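Local structure of YusO protein (Bacillus subtilis, 1S3J) at residues Lys21-Met26 against Ile115-Tyr119; Lys32-Thr36 against Lys104-Val108; Ala38-Leu43 against Met71-Leu75. The protein is a homodimeric MarR-family repressor that binds directly to the promoter region of the multidrug resistance operon mdtRP. All coordinates share one frame; numbering follows the deposited sequence.

Contact 1: Lys21-Met26 against Ile115-Tyr119; sequences KIQPEM and IMARY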
loop_
_atom_site.group_PDB
_atom_site.type_symbol
_atom_site.label_atom_id
_atom_site.label_comp_id
_atom_site.label_asym_id
_atom_site.label_seq_id
_atom_site.Cartn_x
_atom_site.Cartn_y
_atom_site.Cartn_z
ATOM N N LYS A 21 -2.724 10.368 -2.534
ATOM C CA LYS A 21 -1.947 11.608 -2.502
ATOM C C LYS A 21 -0.511 11.414 -2.008
ATOM O O LYS A 21 0.396 12.145 -2.421
ATOM C CB LYS A 21 -2.648 12.608 -1.588
ATOM C CG LYS A 21 -2.813 13.990 -2.172
ATOM C CD LYS A 21 -3.548 14.905 -1.173
ATOM C CE LYS A 21 -5.073 14.650 -1.097
ATOM N NZ LYS A 21 -5.806 15.076 -2.329
ATOM N N ILE A 22 -0.306 10.459 -1.104
ATOM C CA ILE A 22 0.978 10.313 -0.421
ATOM C C ILE A 22 1.818 9.229 -1.070
ATOM O O ILE A 22 3.034 9.368 -1.147
ATOM C CB ILE A 22 0.788 10.031 1.092
ATOM C CG1 ILE A 22 0.357 11.298 1.826
ATOM C CG2 ILE A 22 2.085 9.537 1.748
ATOM C CD1 ILE A 22 -0.339 11.030 3.165
ATOM N N GLN A 23 1.177 8.168 -1.542
ATOM C CA GLN A 23 1.887 7.067 -2.194
ATOM C C GLN A 23 2.728 7.508 -3.390
ATOM O O GLN A 23 3.925 7.232 -3.398
ATOM C CB GLN A 23 0.947 5.926 -2.587
ATOM C CG GLN A 23 1.669 4.656 -2.974
ATOM C CD GLN A 23 1.426 4.238 -4.419
ATOM O OE1 GLN A 23 1.368 5.084 -5.334
ATOM N NE2 GLN A 23 1.287 2.926 -4.631
ATOM N N PRO A 24 2.150 8.190 -4.381
ATOM C CA PRO A 24 2.953 8.689 -5.508
ATOM C C PRO A 24 4.143 9.542 -5.050
ATOM O O PRO A 24 5.226 9.421 -5.625
ATOM C CB PRO A 24 1.959 9.541 -6.308
ATOM C CG PRO A 24 0.632 8.965 -5.970
ATOM C CD PRO A 24 0.727 8.550 -4.526
ATOM N N GLU A 25 3.951 10.369 -4.023
ATOM C CA GLU A 25 5.029 11.222 -3.534
ATOM C C GLU A 25 6.160 10.397 -2.925
ATOM O O GLU A 25 7.330 10.705 -3.131
ATOM C CB GLU A 25 4.508 12.238 -2.517
ATOM C CG GLU A 25 4.794 13.681 -2.879
ATOM C CD GLU A 25 4.208 14.655 -1.873
ATOM O OE1 GLU A 25 3.022 14.501 -1.497
ATOM O OE2 GLU A 25 4.938 15.582 -1.464
HETATM N N MSE A 26 5.800 9.350 -2.183
HETATM C CA MSE A 26 6.779 8.439 -1.608
HETATM C C MSE A 26 7.526 7.732 -2.736
HETATM O O MSE A 26 8.743 7.766 -2.778
HETATM C CB MSE A 26 6.135 7.387 -0.691
HETATM C CG MSE A 26 5.216 7.923 0.403
HETATM SE SE MSE A 26 6.090 8.137 2.114
HETATM C CE MSE A 26 6.938 9.706 1.726
ATOM N N ILE A 115 7.864 14.422 3.807
ATOM C CA ILE A 115 6.555 14.330 3.140
ATOM C C ILE A 115 5.400 14.165 4.144
ATOM O O ILE A 115 4.401 14.877 4.082
ATOM C CB ILE A 115 6.538 13.169 2.125
ATOM C CG1 ILE A 115 7.261 13.589 0.846
ATOM C CG2 ILE A 115 5.102 12.740 1.794
ATOM C CD1 ILE A 115 7.646 12.442 -0.082
HETATM N N MSE A 116 5.546 13.230 5.067
HETATM C CA MSE A 116 4.510 12.954 6.066
HETATM C C MSE A 116 4.250 14.173 6.928
HETATM O O MSE A 116 3.110 14.506 7.205
HETATM C CB MSE A 116 4.916 11.775 6.966
HETATM C CG MSE A 116 3.810 11.311 7.921
HETATM SE SE MSE A 116 2.164 10.772 7.002
HETATM C CE MSE A 116 2.899 9.935 5.466
ATOM N N ALA A 117 5.329 14.846 7.322
ATOM C CA ALA A 117 5.264 15.965 8.252
ATOM C C ALA A 117 4.601 17.193 7.639
ATOM O O ALA A 117 4.185 18.074 8.371
ATOM C CB ALA A 117 6.670 16.326 8.776
ATOM N N ARG A 118 4.509 17.264 6.313
ATOM C CA ARG A 118 3.742 18.335 5.675
ATOM C C ARG A 118 2.261 18.143 5.945
ATOM O O ARG A 118 1.524 19.106 6.120
ATOM C CB ARG A 118 3.981 18.393 4.164
ATOM C CG ARG A 118 5.295 19.065 3.777
ATOM C CD ARG A 118 5.381 19.562 2.321
ATOM N NE ARG A 118 4.283 19.108 1.462
ATOM C CZ ARG A 118 4.253 17.944 0.798
ATOM N NH1 ARG A 118 5.253 17.070 0.893
ATOM N NH2 ARG A 118 3.201 17.645 0.037
ATOM N N TYR A 119 1.828 16.891 5.973
ATOM C CA TYR A 119 0.447 16.582 6.309
ATOM C C TYR A 119 0.220 16.706 7.805
ATOM O O TYR A 119 -0.705 17.369 8.225
ATOM C CB TYR A 119 0.052 15.203 5.803
ATOM C CG TYR A 119 0.110 15.084 4.310
ATOM C CD1 TYR A 119 -1.016 15.288 3.527
ATOM C CD2 TYR A 119 1.299 14.765 3.674
ATOM C CE1 TYR A 119 -0.942 15.183 2.136
ATOM C CE2 TYR A 119 1.382 14.659 2.300
ATOM C CZ TYR A 119 0.271 14.870 1.535
ATOM O OH TYR A 119 0.371 14.751 0.167
#
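E25 on helix 4-32 reaches across to R118 and Y119 on helix 99-120, tying together two long helices of the helical part of the MarR fold, through which the homodimer of this family is built. The short segments run nearly antiparallel, at 154°, with their axes 11.1 Å apart at closest approach.

The polar side of the contact is organised by one carboxylate, whose two oxygens are shared out. OE2 of E25 takes the salt bridge from R118 NH1 at 2.8 Å, on its syn side but somewhat out of the carboxylate plane; R118 NH2 adds a weak, bent bond to the same oxygen. Both nitrogens converge on OE2, so this is not a two-to-two pairing, and the carboxylate and guanidinium planes are turned 46° apart. OE1 of E25 instead accepts the Y119 hydroxyl, OH to OE1 3.1 Å, and is met nearly along its C-O axis. With both oxygens engaged by donors, and a cation at one of them, the carboxylate would be expected to stay ionised.

The rest of the contact is apolar. I22 lays CG1 over one face of the Y119 ring, 3.8 Å from its centroid and offset toward the rim; chi1 of -74° sets CG1 beside the backbone N and leaves CG2 anti to that N, facing M116 CE. Y119 is thus held by its hydroxyl at one end and by a CH-pi contact on its face. K21 borders the same ring at its edge, while A142 of the second subunit packs on both K21 and Y119. I115 CD1 packs against the backbone O of E25, and the selenomethionine methyl CE of M26 lies 3.5 Å from I115 CG2.

Contact 2: Lys32-Thr36 against Lys104-Val108; sequences KQGVT and KFEEV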
loop_
_atom_site.group_PDB
_atom_site.type_symbol
_atom_site.label_atom_id
_atom_site.label_comp_id
_atom_site.label_asym_id
_atom_site.label_seq_id
_atom_site.Cartn_x
_atom_site.Cartn_y
_atom_site.Cartn_z
ATOM N N LYS A 32 14.110 8.543 -7.251
ATOM C CA LYS A 32 15.203 9.520 -7.362
ATOM C C LYS A 32 16.414 9.125 -6.514
ATOM O O LYS A 32 17.547 9.381 -6.905
ATOM C CB LYS A 32 14.705 10.930 -6.964
ATOM C CG LYS A 32 15.773 12.064 -6.927
ATOM C CD LYS A 32 16.367 12.397 -8.320
ATOM C CE LYS A 32 17.761 11.745 -8.560
ATOM N NZ LYS A 32 18.527 12.374 -9.679
ATOM N N GLN A 33 16.187 8.523 -5.348
ATOM C CA GLN A 33 17.291 7.994 -4.547
ATOM C C GLN A 33 17.753 6.599 -5.053
ATOM O O GLN A 33 18.689 6.029 -4.532
ATOM C CB GLN A 33 16.913 7.966 -3.058
ATOM C CG GLN A 33 16.808 9.347 -2.386
ATOM C CD GLN A 33 18.147 10.094 -2.325
ATOM O OE1 GLN A 33 19.155 9.563 -1.820
ATOM N NE2 GLN A 33 18.159 11.333 -2.845
ATOM N N GLY A 34 17.093 6.072 -6.075
ATOM C CA GLY A 34 17.523 4.866 -6.752
ATOM C C GLY A 34 17.110 3.536 -6.138
ATOM O O GLY A 34 17.487 2.485 -6.669
ATOM N N VAL A 35 16.337 3.566 -5.054
ATOM C CA VAL A 35 15.957 2.353 -4.329
ATOM C C VAL A 35 14.461 2.044 -4.499
ATOM O O VAL A 35 13.637 2.947 -4.667
ATOM C CB VAL A 35 16.369 2.421 -2.800
ATOM C CG1 VAL A 35 17.554 3.352 -2.594
ATOM C CG2 VAL A 35 15.223 2.853 -1.909
ATOM N N THR A 36 14.134 0.759 -4.479
ATOM C CA THR A 36 12.754 0.300 -4.551
ATOM C C THR A 36 12.241 0.030 -3.137
ATOM O O THR A 36 13.026 0.003 -2.190
ATOM C CB THR A 36 12.663 -0.997 -5.370
ATOM O OG1 THR A 36 13.457 -2.024 -4.740
ATOM C CG2 THR A 36 13.237 -0.786 -6.808
ATOM N N LYS A 104 22.378 6.163 2.716
ATOM C CA LYS A 104 21.319 6.110 1.715
ATOM C C LYS A 104 19.979 5.794 2.371
ATOM O O LYS A 104 18.956 6.371 1.981
ATOM C CB LYS A 104 21.625 5.082 0.620
ATOM C CG LYS A 104 20.861 5.303 -0.683
ATOM C CD LYS A 104 21.106 6.697 -1.238
ATOM C CE LYS A 104 20.672 6.818 -2.650
ATOM N NZ LYS A 104 21.253 8.024 -3.280
ATOM N N PHE A 105 19.992 4.913 3.375
ATOM C CA PHE A 105 18.775 4.584 4.114
ATOM C C PHE A 105 18.256 5.806 4.869
ATOM O O PHE A 105 17.038 5.951 5.060
ATOM C CB PHE A 105 18.997 3.435 5.098
ATOM C CG PHE A 105 17.820 3.173 5.989
ATOM C CD1 PHE A 105 16.660 2.596 5.475
ATOM C CD2 PHE A 105 17.844 3.546 7.318
ATOM C CE1 PHE A 105 15.560 2.367 6.293
ATOM C CE2 PHE A 105 16.742 3.323 8.145
ATOM C CZ PHE A 105 15.609 2.729 7.638
ATOM N N GLU A 106 19.179 6.684 5.274
ATOM C CA GLU A 106 18.837 7.859 6.080
ATOM C C GLU A 106 18.261 8.967 5.210
ATOM O O GLU A 106 17.333 9.655 5.615
ATOM C CB GLU A 106 20.061 8.360 6.852
ATOM C CG GLU A 106 19.780 8.790 8.280
ATOM C CD GLU A 106 19.233 7.675 9.151
ATOM O OE1 GLU A 106 19.918 6.637 9.299
ATOM O OE2 GLU A 106 18.114 7.847 9.704
ATOM N N GLU A 107 18.829 9.113 4.012
ATOM C CA GLU A 107 18.361 10.072 3.014
ATOM C C GLU A 107 16.952 9.719 2.525
ATOM O O GLU A 107 16.109 10.584 2.371
ATOM C CB GLU A 107 19.331 10.106 1.833
ATOM C CG GLU A 107 20.689 10.698 2.166
ATOM C CD GLU A 107 21.639 10.749 0.966
ATOM O OE1 GLU A 107 21.401 10.057 -0.058
ATOM O OE2 GLU A 107 22.646 11.494 1.057
ATOM N N VAL A 108 16.699 8.436 2.304
ATOM C CA VAL A 108 15.388 7.974 1.893
ATOM C C VAL A 108 14.365 8.204 3.031
ATOM O O VAL A 108 13.260 8.695 2.794
ATOM C CB VAL A 108 15.430 6.486 1.486
ATOM C CG1 VAL A 108 14.023 5.933 1.256
ATOM C CG2 VAL A 108 16.281 6.290 0.221
#
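Q33 meets K104, E107 and V108 of helix 99-120. The polar part centres on a single oxygen: K104 NZ donates to Q33 OE1 over 3.0 Å, approaching from above the amide plane, 54° out of it. K104 gets there with CG anti to its backbone N (chi1 -159°) and a bend at chi2 that swings the chain across to the glutamine. OE1 of E107 and OE1 of Q33 lie 2.9 Å apart as two acceptors with no bond between them, which makes the placement of the amide oxygen there doubtful; the salt bridge from K104 to E107 is long.

The apolar part is V108 against Q33 and V35: V108 CG2 sits 3.7 Å from Q33 CB and touches V35 CG2 at 4.2 Å. The backbone turns between Q33 and V35 in a Schellman motif, with G34 at positive phi, and T36 then N-caps the next helix through OG1 to the N of Q39. The loop joins helix 4-32 to helix 37-49 and lies against helix 99-120, where V108 also packs on L40 and F105 on L40, L43 and A44 of helix 37-49.

Contact 3: Ala38-Leu43 against Met71-Leu75; sequences AQLFVL and MADRL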
loop_
_atom_site.group_PDB
_atom_site.type_symbol
_atom_site.label_atom_id
_atom_site.label_comp_id
_atom_site.label_asym_id
_atom_site.label_seq_id
_atom_site.Cartn_x
_atom_site.Cartn_y
_atom_site.Cartn_z
ATOM N N ALA A 38 11.364 -2.825 -1.936
ATOM C CA ALA A 38 11.920 -4.068 -1.385
ATOM C C ALA A 38 13.349 -3.820 -0.902
ATOM O O ALA A 38 13.762 -4.328 0.142
ATOM C CB ALA A 38 11.879 -5.202 -2.419
ATOM N N GLN A 39 14.098 -3.037 -1.666
ATOM C CA GLN A 39 15.445 -2.664 -1.263
ATOM C C GLN A 39 15.389 -1.829 0.017
ATOM O O GLN A 39 16.239 -1.998 0.902
ATOM C CB GLN A 39 16.166 -1.889 -2.375
ATOM C CG GLN A 39 16.591 -2.760 -3.562
ATOM C CD GLN A 39 17.057 -1.929 -4.744
ATOM O OE1 GLN A 39 17.556 -0.841 -4.558
ATOM N NE2 GLN A 39 16.905 -2.447 -5.950
ATOM N N LEU A 40 14.378 -0.959 0.129
ATOM C CA LEU A 40 14.223 -0.099 1.309
ATOM C C LEU A 40 13.928 -0.988 2.513
ATOM O O LEU A 40 14.480 -0.772 3.589
ATOM C CB LEU A 40 13.125 0.962 1.130
ATOM C CG LEU A 40 12.895 1.842 2.388
ATOM C CD1 LEU A 40 14.120 2.731 2.642
ATOM C CD2 LEU A 40 11.605 2.677 2.333
ATOM N N PHE A 41 13.104 -2.009 2.309
ATOM C CA PHE A 41 12.798 -2.939 3.368
ATOM C C PHE A 41 14.057 -3.664 3.877
ATOM O O PHE A 41 14.185 -3.923 5.080
ATOM C CB PHE A 41 11.732 -3.952 2.931
ATOM C CG PHE A 41 11.298 -4.894 4.047
ATOM C CD1 PHE A 41 10.132 -4.662 4.765
ATOM C CD2 PHE A 41 12.076 -5.999 4.382
ATOM C CE1 PHE A 41 9.745 -5.527 5.815
ATOM C CE2 PHE A 41 11.708 -6.859 5.399
ATOM C CZ PHE A 41 10.535 -6.627 6.123
ATOM N N VAL A 42 14.969 -3.999 2.971
ATOM C CA VAL A 42 16.186 -4.703 3.343
ATOM C C VAL A 42 17.091 -3.768 4.136
ATOM O O VAL A 42 17.637 -4.152 5.167
ATOM C CB VAL A 42 16.943 -5.231 2.121
ATOM C CG1 VAL A 42 18.249 -5.864 2.556
ATOM C CG2 VAL A 42 16.093 -6.259 1.347
ATOM N N LEU A 43 17.229 -2.546 3.651
ATOM C CA LEU A 43 18.051 -1.552 4.298
ATOM C C LEU A 43 17.582 -1.285 5.722
ATOM O O LEU A 43 18.410 -1.190 6.612
ATOM C CB LEU A 43 18.097 -0.255 3.485
ATOM C CG LEU A 43 18.854 -0.314 2.158
ATOM C CD1 LEU A 43 18.937 1.089 1.507
ATOM C CD2 LEU A 43 20.257 -0.944 2.306
HETATM N N MSE A 71 17.993 -8.991 -4.685
HETATM C CA MSE A 71 17.953 -7.666 -4.055
HETATM C C MSE A 71 19.361 -7.318 -3.573
HETATM O O MSE A 71 19.855 -6.224 -3.797
HETATM C CB MSE A 71 17.012 -7.660 -2.862
HETATM C CG MSE A 71 15.541 -7.682 -3.224
HETATM SE SE MSE A 71 14.499 -8.181 -1.653
HETATM C CE MSE A 71 13.074 -9.203 -2.573
ATOM N N ALA A 72 19.986 -8.277 -2.897
ATOM C CA ALA A 72 21.347 -8.120 -2.400
ATOM C C ALA A 72 22.314 -7.774 -3.524
ATOM O O ALA A 72 23.152 -6.906 -3.343
ATOM C CB ALA A 72 21.791 -9.381 -1.682
ATOM N N ASP A 73 22.184 -8.418 -4.692
ATOM C CA ASP A 73 23.058 -8.118 -5.844
ATOM C C ASP A 73 22.951 -6.646 -6.193
ATOM O O ASP A 73 23.952 -5.976 -6.386
ATOM C CB ASP A 73 22.637 -8.913 -7.096
ATOM C CG ASP A 73 23.078 -10.369 -7.068
ATOM O OD1 ASP A 73 24.061 -10.685 -6.386
ATOM O OD2 ASP A 73 22.513 -11.272 -7.723
ATOM N N ARG A 74 21.714 -6.152 -6.289
ATOM C CA ARG A 74 21.457 -4.778 -6.704
ATOM C C ARG A 74 22.070 -3.819 -5.692
ATOM O O ARG A 74 22.806 -2.924 -6.045
ATOM C CB ARG A 74 19.948 -4.515 -6.845
ATOM C CG ARG A 74 19.255 -5.310 -7.947
ATOM C CD ARG A 74 17.798 -4.865 -8.238
ATOM N NE ARG A 74 17.116 -5.773 -9.168
ATOM C CZ ARG A 74 17.174 -5.689 -10.497
ATOM N NH1 ARG A 74 17.886 -4.744 -11.099
ATOM N NH2 ARG A 74 16.516 -6.566 -11.236
ATOM N N LEU A 75 21.793 -4.057 -4.426
ATOM C CA LEU A 75 22.352 -3.261 -3.354
ATOM C C LEU A 75 23.900 -3.323 -3.308
ATOM O O LEU A 75 24.530 -2.286 -3.176
ATOM C CB LEU A 75 21.729 -3.683 -2.007
ATOM C CG LEU A 75 20.252 -3.282 -1.844
ATOM C CD1 LEU A 75 19.643 -4.015 -0.688
ATOM C CD2 LEU A 75 20.090 -1.763 -1.688
#
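L75 pushes its two methyls between Q39, V42 and L43, bringing the predicted DNA-binding helix-turn-helix of this winged-helix domain against helix 37-49. With chi1 -70° and an extended chi2, L75 splits its branches: CD1 goes to V42 CG1 at 4.0 Å, and CD2 to L43 CD2 and to the CB and CG of Q39. One turn earlier, M71 has its CG anti to the carbonyl carbon and an extended chi2, which carry the selenium to V42 CG2, at 3.9 Å, and to A38 CB, at 4.0 Å.

Q39 is stretched beyond CG and runs alongside L75, the two chains pointing opposite ways. Its NE2 ends 3.4 Å from R74 CD, a van der Waals contact in which the amide touches the aliphatic part of R74 and the two chains cross at about a right angle. OE1 of Q39 accepts from K78 NZ; no hydrogen bond joins the two segments.

The segments cross at 83°, with axes 10.3 Å apart. Around them, M61 of helix 54-61 lies on A38 and M71, and I57 lies on V42. I81 of strand 81-85 rests against L43 and L75, while L40 turns to helix 99-120.

How the contacts relate
Contacts 1 and 2 both use helix 99-120: 21-26 packs near its C-terminal end and 32-36 further back along it, with centres 15 Å apart and nearest atoms about 6 Å apart. Contact 2 leads directly into contact 3, whose centre is 11 Å away: V108 CG1 meets L40 CD1 at 3.5 Å and F105 CD1 meets L43 CB at 3.8 Å, so helix 37-49 is packed between helix 99-120 and the helix-turn-helix. Contact 1, which has four residues within reach of the second subunit, lies about 22 Å, centre to centre, from contact 3, which includes part of the predicted helix-turn-helix, and does not touch it.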